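PDB 6QGI: VP5 from Halorubrum pleomorphic virus 2, which is the envelope protein of a haloarchaeal pleomorphic virus and probably drives fusion of the viral envelope with the host cell membrane. Local coordinates for residues Q43-A48 with D218-L223; S57-N62 with S226-I231; Y105-Q110 with T170-T175; T116-V121 with M177-V182; E123-L128 with L156-S161. All coordinates share one frame; numbering follows the deposited sequence.

How the contacts relate
All five contacts lie in the N-terminal envelope-protein region. Contacts 1 and 2 use helix 37-60, with centres about 17 Å apart. It meets strand 218-221 in contact 1 and helix 225-253 in contact 2. Contacts 3, 4 and 5 follow one another along the long helix 91-133, with centres about 16 and 9 Å apart in turn. Contacts 4 and 5 reach neighbouring strands of one antiparallel sheet, 176-186 and 155-159. Contact 3 reaches the loop before strand 176-186. All three are nested in the chain loops closed by contacts 1 and 2. The two groups touch: W228 packs on W117, and Y222 on L124. Helix 91-133 thus lies between the sheet and the other helices.

Contact 1: Q43-A48 with D218-L223; sequences QVYQTA and DSLVYL. Unlike the reference sequence in segment 218-223: D218 (reference Asn).
A48 and Y222 form the tightly packed end of this contact. The A48 methyl sits over one face of the Y222 ring in a CH-pi contact, with CB 3.9 Å from the ring centroid and 16° off the ring normal. The opposite face of the ring is covered by CG of L223. A48 CB also touches L220 CD1 at 3.9 Å. A48 and Y222 are buried, and L124 of helix 91-133 packs on Y222. The arrangement is a helix laid on a two-stranded antiparallel hairpin of strands 212-215 and 218-221. Helix segment 43-48 and strand 218-221 run at 39°. V213 of the partner strand also packs on A48. The other end is more open to solvent. Y45 has CG anti to its backbone N (chi1 -178°), which extends the ring to the strand. L220 CD2 lies over one face of that ring, 4.2 Å from its centroid. S219 CA is at the ring edge, 3.8 Å from Y45 CE1. Farther out is the exposed D218, whose CB is 3.4 Å from Y45 OH. A water in the plane of the Y45 ring is 2.7 Å from Y45 OH and donates to S219 O at 3.1 Å.

Contact 2: S57-N62 with S226-I231; sequences STIVDN and SNWKPI
I59 and W228 share a chi1 of about -70°. In I59 this sets CG2 anti to the backbone N, with CG1 beside that nitrogen. In W228 it sets the indole beside its own backbone N. The two branches of I59 then meet the indole, and the side chains cross at about a right angle. This is helix-helix packing. The C-terminal part of helix 37-60, where a turn widens to the pi type, rests on the early turns of helix 225-253. I59 CG2 lies over one face of the W228 six-membered ring, 4.2 Å from its centroid and 21° off the normal. I59 CD1 goes to the far rim and touches W228 CZ3 at 3.6 Å. V60 serves the other end of the indole: its CG2 is 3.7 Å from W228 NE1. Its second branch, CG1, packs on N227 CB at 4.0 Å. I231 lies one helical turn after N227. Its CD1 touches I59 CG2 at 3.8 Å and also comes close to the I59 carbonyl oxygen. Helix 91-133 packs against both as a third helix: W117 meets W228 edge-to-face, and F113 packs on I59 and I231. N62 ties back the end of its own segment, and its OD1 is hydrogen-bonded to the hydroxyl of Y344. N62 ND2 donates to both S57 O and T58 O, each at 3.0 Å. It lies above the plane of each carbonyl, and the bond to T58 O is the straighter.

Contact 3: Y105-Q110 with T170-T175; sequences YLTTVQ and TLADGT
L171 begins the contact with both of its methyls against helix 91-133. Its CD1 touches T107 CG2 at 3.7 Å, and its CD2 touches Q110 CB at 3.6 Å. L171 also starts a type I beta turn that runs to G174. The turn lies in the hairpin loop between the antiparallel strands 167-170 and 176-186. A172 is next. Its backbone N donates to Q110 OE1 at 3.0 Å, with an N-H...O angle of 160°. The N-H meets the amide oxygen in the carbonyl plane, on a lone pair. Q110 can reach this far because its chain is extended beyond CG (chi2 165°). The A172 methyl is buried. It rests near L106 CB, and L239 and R243 of helix 225-253 pack on it too. D173 N comes next and donates to T107 OG1 at 2.7 Å. This bond is more bent, at 138°. D173 CB lies close by, 3.1 Å from T107 OG1. G174 follows with a positive phi, which suits glycine. Its N bonds to L171 O at 2.9 Å and closes the turn. T175 ends the segment, and its carbonyl O accepts from L171 N at 2.8 Å. The helix thus grips the turn with side-chain oxygens from T107 and Q110, one helical turn apart. Two successive backbone N-H groups of the turn are satisfied by the helix. T107 OG1 gives its proton to N103 O in its own helix and still accepts from D173 N.

Contact 4: T116-V121 with M177-V182; sequences TWNESV and MSVGTV
The W117 indole meets G180 at its edge and carries V121 CG2 on one face. G180 O lies in the ring plane and accepts from W117 NE1 at 2.8 Å, with a bent N-H...O angle of 141°. V121 CG2 belongs to the same helix and sits 3.4 Å above the W117 ring plane. V179 and V182 approach the ring obliquely on either side of NE1: V179 CG1 is 3.6 Å from W117 CD1, and V182 CG2 is 3.8 Å from W117 CZ2. Here helix 91-133 packs on an antiparallel sheet, at the break in strand 176-186. The second flat group is the N118 amide, which bridges the backbone on both sides of V179. G180 N donates to N118 OD1 at 2.8 Å in a nearly straight bond of 168°, from above the carbonyl plane. N118 ND2 donates to S178 O at 3.0 Å and lies in the plane of that carbonyl. With chi1 at -73°, the N118 amide lies beside its own backbone N and turns to the strand. Three bonds thus hold the buried break, and each has a helix side chain on one side and strand backbone on the other. G180 has no side chain, so the strand comes close, with N118 CA 5.0 Å from G180 CA. Beyond the break, V121 CG1 rests 3.5 Å from T181 O.

Contact 5: E123-L128 with L156-S161; sequences ELDSIL and LLANPS
A158 and L128 carry much of the apolar packing. The A158 methyl points at the helix and touches L124 CD2 and L128 CD1, each 3.9 Å from A158 CB. It also comes up to the helix backbone, with D125 N 3.7 Å from A158 CB. L128 CD1 lies along the strand backbone, 3.6 Å from L156 O. Farther out, L128 CD2 and L156 CD2 meet more loosely. D125 brings a charged group to the contact. Its carboxylate carbon CG is anti to the backbone N (chi1 -174°), which takes it out to the strand. D125 OD1 lies 3.0 Å from A158 O. Both are acceptors, so this is no hydrogen bond, and the closeness may raise the tendency of D125 to take up a proton. D125 OD2 packs against the P160 ring, 3.5 Å from P160 CG. L156 O is held by K139 NZ. The small A158 lets the backbones approach, with D125 CA 4.9 Å from A158 CA. Strand 155-159 pairs with strand 176-186 through L157 and N159. The arrangement is that of a helix packed across one face of an antiparallel sheet, with segment 123-128 at 134° to strand segment 156-159.

Contact 1: Q43-A48 with D218-L223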
# COMPACT_ATOMS: atom_id res chain seq x y z
N GLN A 43 -22.52 -0.55 7.20
CA GLN A 43 -21.60 0.58 7.26
C GLN A 43 -20.42 0.31 8.19
O GLN A 43 -19.33 0.81 7.90
CB GLN A 43 -22.32 1.87 7.66
CG GLN A 43 -23.09 2.47 6.49
CD GLN A 43 -23.56 3.88 6.73
OE1 GLN A 43 -22.95 4.68 7.45
NE2 GLN A 43 -24.65 4.23 6.09
N VAL A 44 -20.61 -0.48 9.27
CA VAL A 44 -19.52 -0.89 10.18
C VAL A 44 -18.57 -1.81 9.39
O VAL A 44 -17.35 -1.66 9.47
CB VAL A 44 -20.05 -1.56 11.49
CG1 VAL A 44 -18.95 -2.34 12.22
CG2 VAL A 44 -20.69 -0.54 12.42
N TYR A 45 -19.14 -2.72 8.58
CA TYR A 45 -18.41 -3.66 7.74
C TYR A 45 -17.64 -2.90 6.67
O TYR A 45 -16.47 -3.21 6.44
CB TYR A 45 -19.37 -4.70 7.11
CG TYR A 45 -18.68 -5.74 6.25
CD1 TYR A 45 -18.07 -6.86 6.83
CD2 TYR A 45 -18.64 -5.63 4.86
CE1 TYR A 45 -17.44 -7.82 6.04
CE2 TYR A 45 -18.02 -6.59 4.07
CZ TYR A 45 -17.42 -7.68 4.67
OH TYR A 45 -16.79 -8.62 3.89
N GLN A 46 -18.28 -1.90 6.05
CA GLN A 46 -17.68 -1.05 5.01
C GLN A 46 -16.57 -0.17 5.59
O GLN A 46 -15.51 -0.05 4.96
CB GLN A 46 -18.76 -0.20 4.32
CG GLN A 46 -19.49 -0.99 3.23
CD GLN A 46 -20.93 -0.59 2.98
OE1 GLN A 46 -21.51 0.29 3.65
NE2 GLN A 46 -21.54 -1.23 2.00
N THR A 47 -16.77 0.38 6.81
CA THR A 47 -15.78 1.21 7.51
C THR A 47 -14.53 0.37 7.84
O THR A 47 -13.40 0.85 7.67
CB THR A 47 -16.41 1.85 8.77
OG1 THR A 47 -17.47 2.72 8.37
CG2 THR A 47 -15.41 2.63 9.59
N ALA A 48 -14.72 -0.90 8.28
CA ALA A 48 -13.62 -1.80 8.62
C ALA A 48 -12.90 -2.31 7.37
O ALA A 48 -11.70 -2.54 7.43
CB ALA A 48 -14.13 -2.97 9.44
N ASP A 218 -20.46 -12.51 5.22
CA ASP A 218 -19.08 -12.10 4.91
C ASP A 218 -18.49 -11.44 6.13
O ASP A 218 -19.18 -10.71 6.85
CB ASP A 218 -19.02 -11.18 3.69
CG ASP A 218 -19.89 -11.64 2.55
OD1 ASP A 218 -19.64 -12.74 2.00
OD2 ASP A 218 -20.86 -10.92 2.21
N SER A 219 -17.22 -11.72 6.39
CA SER A 219 -16.51 -11.23 7.55
C SER A 219 -15.08 -10.84 7.20
O SER A 219 -14.57 -11.24 6.15
CB SER A 219 -16.51 -12.32 8.63
OG SER A 219 -15.81 -11.91 9.79
N LEU A 220 -14.43 -10.05 8.06
CA LEU A 220 -13.04 -9.65 7.83
C LEU A 220 -12.32 -9.33 9.13
O LEU A 220 -12.92 -8.84 10.08
CB LEU A 220 -12.93 -8.46 6.84
CG LEU A 220 -13.56 -7.12 7.22
CD1 LEU A 220 -12.61 -6.28 8.06
CD2 LEU A 220 -13.91 -6.36 6.00
N VAL A 221 -11.00 -9.58 9.13
CA VAL A 221 -10.11 -9.27 10.25
C VAL A 221 -9.31 -8.04 9.85
O VAL A 221 -8.84 -7.94 8.71
CB VAL A 221 -9.21 -10.46 10.67
CG1 VAL A 221 -8.48 -10.16 11.98
CG2 VAL A 221 -10.02 -11.73 10.81
N TYR A 222 -9.18 -7.11 10.78
CA TYR A 222 -8.42 -5.87 10.62
C TYR A 222 -7.95 -5.46 12.01
O TYR A 222 -8.40 -6.06 12.98
CB TYR A 222 -9.27 -4.79 9.90
CG TYR A 222 -10.05 -3.84 10.78
CD1 TYR A 222 -11.06 -4.29 11.62
CD2 TYR A 222 -9.83 -2.46 10.71
CE1 TYR A 222 -11.80 -3.40 12.41
CE2 TYR A 222 -10.58 -1.57 11.47
CZ TYR A 222 -11.55 -2.05 12.33
OH TYR A 222 -12.26 -1.17 13.11
N LEU A 223 -7.02 -4.49 12.11
CA LEU A 223 -6.44 -4.05 13.38
C LEU A 223 -5.79 -5.24 14.12
O LEU A 223 -5.87 -5.34 15.35
CB LEU A 223 -7.48 -3.33 14.27
CG LEU A 223 -7.95 -1.97 13.80
CD1 LEU A 223 -9.04 -1.42 14.68
CD2 LEU A 223 -6.82 -1.01 13.80
O HOH W 1 -15.35 -10.73 3.18

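Contact 2: S57-N62 with S226-I231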
# COMPACT_ATOMS: atom_id res chain seq x y z
N SER A 57 -2.70 -0.79 2.07
CA SER A 57 -2.16 0.01 0.97
C SER A 57 -0.93 0.79 1.38
O SER A 57 -0.05 1.03 0.55
CB SER A 57 -3.21 0.99 0.44
OG SER A 57 -4.36 0.30 -0.02
N THR A 58 -0.87 1.20 2.65
CA THR A 58 0.23 2.00 3.14
C THR A 58 1.22 1.20 3.98
O THR A 58 2.39 1.14 3.62
CB THR A 58 -0.28 3.23 3.92
OG1 THR A 58 -1.10 2.80 5.00
CG2 THR A 58 -1.03 4.23 3.03
N ILE A 59 0.77 0.57 5.08
CA ILE A 59 1.69 -0.10 6.01
C ILE A 59 1.74 -1.64 5.93
O ILE A 59 2.84 -2.19 5.78
CB ILE A 59 1.35 0.35 7.45
CG1 ILE A 59 1.73 1.83 7.69
CG2 ILE A 59 2.01 -0.56 8.49
CD1 ILE A 59 1.22 2.39 8.94
N VAL A 60 0.60 -2.33 6.10
CA VAL A 60 0.51 -3.78 6.25
C VAL A 60 1.03 -4.54 5.02
O VAL A 60 1.76 -5.51 5.20
CB VAL A 60 -0.92 -4.24 6.65
CG1 VAL A 60 -0.99 -5.74 6.92
CG2 VAL A 60 -1.41 -3.47 7.88
N ASP A 61 0.69 -4.12 3.79
CA ASP A 61 1.13 -4.85 2.59
C ASP A 61 2.56 -4.50 2.14
O ASP A 61 3.09 -5.19 1.27
CB ASP A 61 0.15 -4.63 1.43
CG ASP A 61 -1.09 -5.51 1.46
OD1 ASP A 61 -1.28 -6.22 2.48
OD2 ASP A 61 -1.86 -5.51 0.46
N ASN A 62 3.20 -3.49 2.75
CA ASN A 62 4.54 -3.08 2.34
C ASN A 62 5.52 -3.10 3.52
O ASN A 62 5.97 -2.05 3.98
CB ASN A 62 4.49 -1.68 1.68
CG ASN A 62 3.30 -1.45 0.77
OD1 ASN A 62 3.05 -2.21 -0.16
ND2 ASN A 62 2.54 -0.41 1.03
N SER A 226 -0.70 -8.68 15.25
CA SER A 226 0.19 -9.72 14.72
C SER A 226 0.75 -9.35 13.34
O SER A 226 1.76 -9.93 12.93
CB SER A 226 -0.56 -11.04 14.59
OG SER A 226 -0.60 -11.72 15.83
N ASN A 227 0.06 -8.45 12.61
CA ASN A 227 0.46 -7.99 11.28
C ASN A 227 1.27 -6.69 11.36
O ASN A 227 2.01 -6.37 10.43
CB ASN A 227 -0.76 -7.80 10.38
CG ASN A 227 -1.45 -9.08 9.98
OD1 ASN A 227 -0.92 -10.19 10.11
ND2 ASN A 227 -2.66 -8.94 9.46
N TRP A 228 1.13 -5.96 12.47
CA TRP A 228 1.81 -4.69 12.73
C TRP A 228 3.12 -4.89 13.51
O TRP A 228 4.07 -4.15 13.27
CB TRP A 228 0.86 -3.76 13.50
CG TRP A 228 -0.28 -3.25 12.67
CD1 TRP A 228 -1.37 -3.96 12.25
CD2 TRP A 228 -0.45 -1.92 12.17
NE1 TRP A 228 -2.21 -3.16 11.51
CE2 TRP A 228 -1.66 -1.90 11.44
CE3 TRP A 228 0.30 -0.74 12.27
CZ2 TRP A 228 -2.14 -0.73 10.83
CZ3 TRP A 228 -0.16 0.41 11.65
CH2 TRP A 228 -1.37 0.41 10.94
N LYS A 229 3.17 -5.90 14.40
CA LYS A 229 4.36 -6.25 15.21
C LYS A 229 5.59 -6.58 14.32
O LYS A 229 6.65 -6.03 14.62
CB LYS A 229 4.06 -7.39 16.20
CG LYS A 229 5.25 -7.85 17.04
CD LYS A 229 5.78 -6.77 17.95
CE LYS A 229 6.77 -7.31 18.94
NZ LYS A 229 7.56 -6.22 19.57
N PRO A 230 5.51 -7.41 13.24
CA PRO A 230 6.72 -7.65 12.43
C PRO A 230 7.24 -6.37 11.76
O PRO A 230 8.46 -6.22 11.66
CB PRO A 230 6.25 -8.66 11.38
CG PRO A 230 5.02 -9.27 11.94
CD PRO A 230 4.37 -8.17 12.69
N ILE A 231 6.34 -5.46 11.32
CA ILE A 231 6.72 -4.19 10.68
C ILE A 231 7.42 -3.29 11.71
O ILE A 231 8.47 -2.72 11.38
CB ILE A 231 5.54 -3.47 9.97
CG1 ILE A 231 4.85 -4.40 8.98
CG2 ILE A 231 6.02 -2.19 9.27
CD1 ILE A 231 3.46 -4.02 8.61

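Contact 3: Y105-Q110 with T170-T175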
# COMPACT_ATOMS: atom_id res chain seq x y z
N TYR A 105 14.55 11.47 10.95
CA TYR A 105 13.91 10.79 9.83
C TYR A 105 13.10 9.57 10.33
O TYR A 105 11.95 9.40 9.89
CB TYR A 105 14.94 10.39 8.76
CG TYR A 105 14.45 9.34 7.78
CD1 TYR A 105 13.34 9.58 6.97
CD2 TYR A 105 15.10 8.12 7.67
CE1 TYR A 105 12.88 8.61 6.09
CE2 TYR A 105 14.65 7.15 6.77
CZ TYR A 105 13.54 7.39 5.99
OH TYR A 105 13.12 6.43 5.11
N LEU A 106 13.67 8.76 11.23
CA LEU A 106 12.98 7.57 11.75
C LEU A 106 11.82 7.94 12.68
O LEU A 106 10.89 7.15 12.78
CB LEU A 106 13.94 6.55 12.40
CG LEU A 106 14.91 5.90 11.38
CD1 LEU A 106 15.97 5.14 12.03
CD2 LEU A 106 14.21 4.98 10.43
N THR A 107 11.82 9.16 13.27
CA THR A 107 10.70 9.64 14.09
C THR A 107 9.52 9.89 13.16
O THR A 107 8.41 9.50 13.49
CB THR A 107 11.11 10.88 14.92
OG1 THR A 107 11.97 10.43 15.96
CG2 THR A 107 9.92 11.60 15.57
N THR A 108 9.77 10.48 11.97
CA THR A 108 8.76 10.78 10.95
C THR A 108 8.18 9.47 10.40
O THR A 108 6.99 9.44 10.09
CB THR A 108 9.35 11.67 9.85
OG1 THR A 108 9.93 12.83 10.45
CG2 THR A 108 8.32 12.12 8.83
N VAL A 109 8.99 8.40 10.32
CA VAL A 109 8.53 7.09 9.84
C VAL A 109 7.69 6.44 10.95
O VAL A 109 6.57 6.02 10.67
CB VAL A 109 9.69 6.17 9.35
CG1 VAL A 109 9.20 4.79 8.96
CG2 VAL A 109 10.43 6.82 8.18
N GLN A 110 8.22 6.38 12.20
CA GLN A 110 7.51 5.81 13.36
C GLN A 110 6.18 6.51 13.62
O GLN A 110 5.18 5.83 13.87
CB GLN A 110 8.36 5.89 14.63
CG GLN A 110 9.57 4.97 14.67
CD GLN A 110 10.52 5.38 15.77
OE1 GLN A 110 10.77 6.56 16.02
NE2 GLN A 110 11.08 4.39 16.45
N THR A 170 8.24 5.91 23.03
CA THR A 170 9.34 6.87 22.90
C THR A 170 9.89 6.77 21.48
O THR A 170 10.37 5.71 21.07
CB THR A 170 10.40 6.63 23.99
OG1 THR A 170 9.77 6.46 25.26
CG2 THR A 170 11.42 7.77 24.06
N LEU A 171 9.82 7.88 20.72
CA LEU A 171 10.32 7.96 19.35
C LEU A 171 11.84 8.07 19.33
O LEU A 171 12.45 8.31 20.38
CB LEU A 171 9.67 9.15 18.63
CG LEU A 171 8.14 9.09 18.48
CD1 LEU A 171 7.55 10.45 18.22
CD2 LEU A 171 7.73 8.13 17.39
N ALA A 172 12.46 7.87 18.15
CA ALA A 172 13.91 7.94 17.97
C ALA A 172 14.44 9.31 18.38
O ALA A 172 15.53 9.41 18.94
CB ALA A 172 14.27 7.65 16.53
N ASP A 173 13.63 10.36 18.15
CA ASP A 173 13.86 11.76 18.51
C ASP A 173 14.00 11.92 20.03
O ASP A 173 14.61 12.89 20.48
CB ASP A 173 12.67 12.61 18.03
CG ASP A 173 13.02 13.98 17.50
OD1 ASP A 173 14.11 14.49 17.83
OD2 ASP A 173 12.20 14.56 16.75
N GLY A 174 13.43 10.98 20.77
CA GLY A 174 13.43 11.00 22.23
C GLY A 174 12.13 11.53 22.79
O GLY A 174 11.91 11.47 24.00
N THR A 175 11.26 12.06 21.90
CA THR A 175 9.93 12.59 22.25
C THR A 175 8.97 11.42 22.49
O THR A 175 9.25 10.31 22.03
CB THR A 175 9.41 13.54 21.15
OG1 THR A 175 9.29 12.82 19.93
CG2 THR A 175 10.28 14.78 20.97

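Contact 4: T116-V121 with M177-V182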
# COMPACT_ATOMS: atom_id res chain seq x y z
N THR A 116 -1.37 5.97 11.77
CA THR A 116 -2.20 5.09 10.93
C THR A 116 -2.94 4.10 11.84
O THR A 116 -4.13 3.86 11.60
CB THR A 116 -1.33 4.37 9.88
OG1 THR A 116 -0.58 5.34 9.15
CG2 THR A 116 -2.14 3.51 8.91
N TRP A 117 -2.26 3.56 12.88
CA TRP A 117 -2.82 2.65 13.87
C TRP A 117 -3.78 3.42 14.79
O TRP A 117 -4.86 2.91 15.09
CB TRP A 117 -1.72 1.94 14.70
CG TRP A 117 -2.23 1.06 15.81
CD1 TRP A 117 -2.42 1.41 17.11
CD2 TRP A 117 -2.61 -0.33 15.71
NE1 TRP A 117 -2.90 0.34 17.83
CE2 TRP A 117 -3.03 -0.74 16.99
CE3 TRP A 117 -2.64 -1.25 14.66
CZ2 TRP A 117 -3.47 -2.04 17.25
CZ3 TRP A 117 -3.08 -2.55 14.92
CH2 TRP A 117 -3.48 -2.93 16.21
N ASN A 118 -3.38 4.63 15.23
CA ASN A 118 -4.18 5.51 16.10
C ASN A 118 -5.51 5.89 15.45
O ASN A 118 -6.54 5.78 16.12
CB ASN A 118 -3.39 6.75 16.49
CG ASN A 118 -2.30 6.47 17.49
OD1 ASN A 118 -2.17 5.35 18.00
ND2 ASN A 118 -1.48 7.47 17.78
N GLU A 119 -5.50 6.24 14.15
CA GLU A 119 -6.72 6.59 13.41
C GLU A 119 -7.66 5.39 13.29
O GLU A 119 -8.87 5.57 13.30
CB GLU A 119 -6.40 7.14 12.01
CG GLU A 119 -7.40 8.17 11.52
CD GLU A 119 -7.64 9.38 12.41
OE1 GLU A 119 -6.67 9.86 13.04
OE2 GLU A 119 -8.79 9.86 12.46
N SER A 120 -7.10 4.17 13.23
CA SER A 120 -7.87 2.93 13.16
C SER A 120 -8.56 2.64 14.51
O SER A 120 -9.73 2.29 14.51
CB SER A 120 -6.98 1.76 12.76
OG SER A 120 -6.11 2.03 11.67
N VAL A 121 -7.82 2.80 15.64
CA VAL A 121 -8.32 2.57 17.00
C VAL A 121 -9.38 3.65 17.34
O VAL A 121 -10.42 3.31 17.90
CB VAL A 121 -7.18 2.50 18.07
CG1 VAL A 121 -7.74 2.32 19.48
CG2 VAL A 121 -6.19 1.39 17.74
N MET A 177 4.99 9.69 22.28
CA MET A 177 3.77 9.65 21.49
C MET A 177 2.80 8.63 22.09
O MET A 177 3.22 7.51 22.40
CB MET A 177 4.11 9.27 20.03
CG MET A 177 2.95 9.36 19.08
SD MET A 177 3.35 8.74 17.45
CE MET A 177 1.81 9.02 16.65
N SER A 178 1.53 9.00 22.25
CA SER A 178 0.52 8.09 22.77
C SER A 178 -0.01 7.22 21.62
O SER A 178 -0.33 7.75 20.55
CB SER A 178 -0.62 8.85 23.46
OG SER A 178 -1.49 7.96 24.14
N VAL A 179 -0.04 5.90 21.80
CA VAL A 179 -0.53 4.97 20.78
C VAL A 179 -1.78 4.27 21.30
O VAL A 179 -1.79 3.75 22.42
CB VAL A 179 0.55 3.96 20.28
CG1 VAL A 179 -0.03 2.97 19.27
CG2 VAL A 179 1.74 4.70 19.67
N GLY A 180 -2.82 4.28 20.46
CA GLY A 180 -4.11 3.67 20.73
C GLY A 180 -4.02 2.17 20.93
O GLY A 180 -3.17 1.52 20.31
N THR A 181 -4.87 1.62 21.82
CA THR A 181 -4.85 0.18 22.09
C THR A 181 -6.20 -0.47 21.84
O THR A 181 -7.25 0.12 22.11
CB THR A 181 -4.40 -0.15 23.52
OG1 THR A 181 -5.33 0.37 24.48
CG2 THR A 181 -2.98 0.30 23.82
N VAL A 182 -6.15 -1.71 21.35
CA VAL A 182 -7.30 -2.58 21.15
C VAL A 182 -7.36 -3.44 22.43
O VAL A 182 -6.43 -4.19 22.71
CB VAL A 182 -7.23 -3.41 19.84
CG1 VAL A 182 -8.48 -4.27 19.66
CG2 VAL A 182 -7.02 -2.51 18.63

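Contact 5: E123-L128 with L156-S161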
# COMPACT_ATOMS: atom_id res chain seq x y z
N GLU A 123 -11.29 5.36 15.21
CA GLU A 123 -12.44 5.03 14.37
C GLU A 123 -13.20 3.85 14.95
O GLU A 123 -14.43 3.85 14.93
CB GLU A 123 -11.95 4.71 12.95
CG GLU A 123 -13.04 4.58 11.91
CD GLU A 123 -12.49 4.18 10.56
OE1 GLU A 123 -12.72 4.92 9.58
OE2 GLU A 123 -11.82 3.13 10.48
N LEU A 124 -12.46 2.84 15.49
CA LEU A 124 -13.04 1.66 16.13
C LEU A 124 -13.80 2.09 17.38
O LEU A 124 -14.90 1.59 17.61
CB LEU A 124 -11.96 0.61 16.47
CG LEU A 124 -12.42 -0.67 17.19
CD1 LEU A 124 -13.39 -1.49 16.34
CD2 LEU A 124 -11.24 -1.53 17.62
N ASP A 125 -13.24 3.04 18.16
CA ASP A 125 -13.86 3.56 19.38
C ASP A 125 -15.21 4.21 19.06
O ASP A 125 -16.18 3.95 19.78
CB ASP A 125 -12.93 4.54 20.10
CG ASP A 125 -13.46 5.01 21.46
OD1 ASP A 125 -13.88 4.14 22.27
OD2 ASP A 125 -13.43 6.23 21.71
N SER A 126 -15.27 5.00 17.97
CA SER A 126 -16.51 5.65 17.53
C SER A 126 -17.48 4.64 16.89
O SER A 126 -18.68 4.88 16.92
CB SER A 126 -16.23 6.82 16.59
OG SER A 126 -15.42 6.47 15.49
N ILE A 127 -16.97 3.48 16.39
CA ILE A 127 -17.83 2.39 15.88
C ILE A 127 -18.52 1.77 17.10
O ILE A 127 -19.76 1.71 17.13
CB ILE A 127 -17.06 1.32 15.04
CG1 ILE A 127 -16.69 1.84 13.64
CG2 ILE A 127 -17.85 0.01 14.95
CD1 ILE A 127 -15.43 1.18 13.03
N LEU A 128 -17.73 1.36 18.12
CA LEU A 128 -18.19 0.75 19.36
C LEU A 128 -19.15 1.68 20.13
O LEU A 128 -20.00 1.19 20.86
CB LEU A 128 -17.02 0.33 20.27
CG LEU A 128 -15.98 -0.65 19.68
CD1 LEU A 128 -14.72 -0.66 20.51
CD2 LEU A 128 -16.52 -2.05 19.56
N LEU A 156 -15.04 -5.98 23.94
CA LEU A 156 -14.09 -5.51 22.94
C LEU A 156 -14.11 -3.99 23.03
O LEU A 156 -15.15 -3.38 22.79
CB LEU A 156 -14.45 -6.03 21.53
CG LEU A 156 -13.73 -5.42 20.32
CD1 LEU A 156 -12.25 -5.79 20.28
CD2 LEU A 156 -14.40 -5.83 19.03
N LEU A 157 -12.99 -3.39 23.46
CA LEU A 157 -12.87 -1.95 23.66
C LEU A 157 -11.70 -1.35 22.89
O LEU A 157 -10.76 -2.05 22.52
CB LEU A 157 -12.75 -1.63 25.16
CG LEU A 157 -13.93 -2.05 26.06
CD1 LEU A 157 -13.57 -1.97 27.52
CD2 LEU A 157 -15.19 -1.23 25.77
N ALA A 158 -11.78 -0.04 22.61
CA ALA A 158 -10.75 0.71 21.90
C ALA A 158 -10.42 1.96 22.68
O ALA A 158 -11.31 2.75 23.00
CB ALA A 158 -11.22 1.04 20.49
N ASN A 159 -9.14 2.10 23.05
CA ASN A 159 -8.65 3.24 23.83
C ASN A 159 -7.80 4.13 22.92
O ASN A 159 -6.65 3.79 22.66
CB ASN A 159 -7.87 2.74 25.04
CG ASN A 159 -8.58 1.65 25.79
OD1 ASN A 159 -9.51 1.91 26.56
ND2 ASN A 159 -8.17 0.42 25.57
N PRO A 160 -8.37 5.23 22.36
CA PRO A 160 -7.59 6.08 21.44
C PRO A 160 -6.43 6.80 22.12
O PRO A 160 -6.46 6.99 23.33
CB PRO A 160 -8.62 7.10 20.92
CG PRO A 160 -9.94 6.56 21.29
CD PRO A 160 -9.74 5.76 22.54
N SER A 161 -5.41 7.21 21.33
CA SER A 161 -4.25 7.95 21.83
C SER A 161 -4.71 9.10 22.73
O SER A 161 -5.67 9.81 22.40
CB SER A 161 -3.39 8.47 20.68
OG SER A 161 -4.09 9.37 19.83